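Cupin domain protein (Microcystis aeruginosa DIANCHI905, PDB 5ZBE) is of unknown function but binds an iron(II) ion in one of its two cupin domains. Local coordinates at residues 46-51 and 78-83. Sequence-based numbering, arbitrary orientation.
Sequences PESQIG and ADANVS. With FE2 (Fe (II) ion), chain B.
Gln49 and Ala78 form an antiparallel hydrogen-bonded pair in the first cupin domain, a worked example of how a cupin beta-barrel fixes a metal ligand through its backbone. Gln49 N reaches Ala78 O at 2.8 Å with an N-H...O angle of 158°, and Ala78 N returns to Gln49 O at 2.8 Å, straighter at 170°; both donors lie in the carbonyl planes. This is the tight, buried part. The two side chains rise from the same face of the sheet, CB of Gln49 standing 4.3 Å from CB of Ala78, and Ile62 and His84 pack on the alanine. With CG anti to the backbone N (chi1 -178°) and an extended chain beyond, the glutamine carries its amide to the iron, where His43, His45, His84 and two waters complete six ligands. Beside this pair, Ser48 CA makes a CH...O contact of 3.5 Å with Ala78 O, while its hydroxyl bonds to Thr103.

Beyond Ser48 the segments stay close but reach the solvent side, with no direct backbone hydrogen bond between them. A type II turn from Asp79 to Val82 leaves Ala80 and Asn81 exposed opposite Pro46, with Ala80 CB 3.3 Å from Pro46 O and Asn81 OD1 3.5 Å from Pro46 CA. Water 1 links the two segments, within hydrogen-bonding distance of Glu47 O (2.8 Å) and Asp79 O (3.0 Å), more acceptors surrounding it than it has protons.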
loop_
_atom_site.group_PDB
_atom_site.type_symbol
_atom_site.label_atom_id
_atom_site.label_comp_id
_atom_site.label_asym_id
_atom_site.label_seq_id
_atom_site.Cartn_x
_atom_site.Cartn_y
_atom_site.Cartn_z
ATOM N N PRO A 46 -7.199 15.635 -8.462
ATOM C CA PRO A 46 -5.962 16.373 -8.224
ATOM C C PRO A 46 -4.921 15.592 -7.422
ATOM O O PRO A 46 -3.726 15.821 -7.585
ATOM C CB PRO A 46 -6.420 17.612 -7.441
ATOM C CG PRO A 46 -7.803 17.306 -6.981
ATOM C CD PRO A 46 -8.381 16.365 -7.979
ATOM N N GLU A 47 -5.367 14.680 -6.568
ATOM C CA GLU A 47 -4.429 13.825 -5.835
ATOM C C GLU A 47 -3.717 12.882 -6.788
ATOM O O GLU A 47 -4.334 12.313 -7.679
ATOM C CB GLU A 47 -5.138 12.981 -4.789
ATOM C CG GLU A 47 -5.900 13.782 -3.749
ATOM C CD GLU A 47 -7.373 14.014 -4.098
ATOM O OE1 GLU A 47 -7.761 13.949 -5.279
ATOM O OE2 GLU A 47 -8.155 14.274 -3.169
ATOM N N SER A 48 -2.420 12.728 -6.572
ATOM C CA SER A 48 -1.637 11.659 -7.169
ATOM C C SER A 48 -2.048 10.338 -6.534
ATOM O O SER A 48 -2.482 10.312 -5.389
ATOM C CB SER A 48 -0.160 11.909 -6.928
ATOM O OG SER A 48 0.251 13.101 -7.585
ATOM N N GLN A 49 -1.908 9.243 -7.279
ATOM C CA GLN A 49 -2.355 7.937 -6.798
ATOM C C GLN A 49 -1.384 6.836 -7.152
ATOM O O GLN A 49 -0.844 6.810 -8.246
ATOM C CB GLN A 49 -3.734 7.616 -7.376
ATOM C CG GLN A 49 -4.345 6.305 -6.906
ATOM C CD GLN A 49 -5.675 6.009 -7.582
ATOM O OE1 GLN A 49 -5.856 4.956 -8.210
ATOM N NE2 GLN A 49 -6.591 6.923 -7.477
ATOM N N ILE A 50 -1.153 5.937 -6.197
ATOM C CA ILE A 50 -0.393 4.720 -6.438
ATOM C C ILE A 50 -1.133 3.577 -5.819
ATOM O O ILE A 50 -1.982 3.788 -4.950
ATOM C CB ILE A 50 1.030 4.779 -5.849
ATOM C CG1 ILE A 50 0.981 5.057 -4.350
ATOM C CG2 ILE A 50 1.857 5.832 -6.565
ATOM C CD1 ILE A 50 2.350 5.133 -3.697
ATOM N N GLY A 51 -0.843 2.365 -6.261
ATOM C CA GLY A 51 -1.473 1.202 -5.667
ATOM C C GLY A 51 -0.975 -0.102 -6.219
ATOM O O GLY A 51 -0.222 -0.121 -7.188
ATOM N N ALA A 78 -0.544 6.984 -11.050
ATOM C CA ALA A 78 -1.370 7.976 -11.750
ATOM C C ALA A 78 -1.048 9.338 -11.175
ATOM O O ALA A 78 -1.376 9.614 -10.019
ATOM C CB ALA A 78 -2.846 7.670 -11.543
ATOM N N ASP A 79 -0.380 10.175 -11.960
ATOM C CA ASP A 79 -0.026 11.525 -11.505
ATOM C C ASP A 79 -1.268 12.405 -11.458
ATOM O O ASP A 79 -2.360 11.992 -11.905
ATOM C CB ASP A 79 1.039 12.148 -12.400
ATOM C CG ASP A 79 2.400 11.495 -12.246
ATOM O OD1 ASP A 79 2.643 10.737 -11.273
ATOM O OD2 ASP A 79 3.246 11.760 -13.107
ATOM N N ALA A 80 -1.105 13.598 -10.894
ATOM C CA ALA A 80 -2.218 14.535 -10.697
ATOM C C ALA A 80 -3.048 14.728 -11.976
ATOM O O ALA A 80 -2.509 15.001 -13.041
ATOM C CB ALA A 80 -1.694 15.872 -10.193
ATOM N N ASN A 81 -4.360 14.531 -11.842
ATOM C CA ASN A 81 -5.346 14.697 -12.927
ATOM C C ASN A 81 -5.167 13.814 -14.158
ATOM O O ASN A 81 -5.777 14.070 -15.189
ATOM C CB ASN A 81 -5.433 16.157 -13.370
ATOM C CG ASN A 81 -5.710 17.093 -12.221
ATOM O OD1 ASN A 81 -6.778 17.031 -11.602
ATOM N ND2 ASN A 81 -4.748 17.964 -11.921
ATOM N N VAL A 82 -4.352 12.773 -14.048
ATOM C CA VAL A 82 -4.206 11.799 -15.117
ATOM C C VAL A 82 -5.392 10.847 -15.049
ATOM O O VAL A 82 -5.650 10.254 -14.000
ATOM C CB VAL A 82 -2.905 10.985 -14.929
ATOM C CG1 VAL A 82 -2.854 9.816 -15.911
ATOM C CG2 VAL A 82 -1.700 11.890 -15.153
ATOM N N SER A 83 -6.104 10.695 -16.163
ATOM C CA SER A 83 -7.246 9.782 -16.212
ATOM C C SER A 83 -6.783 8.344 -16.043
ATOM O O SER A 83 -5.831 7.904 -16.697
ATOM C CB SER A 83 -7.997 9.921 -17.536
ATOM O OG SER A 83 -8.449 11.241 -17.697
HETATM FE FE FE2 B . -8.321 7.333 -8.712
HETATM O O HOH W 1 -4.202 10.708 -9.945
HETATM O O HOH W 2 -9.408 7.102 -6.927
HETATM O O HOH W 3 -8.689 5.246 -8.881
#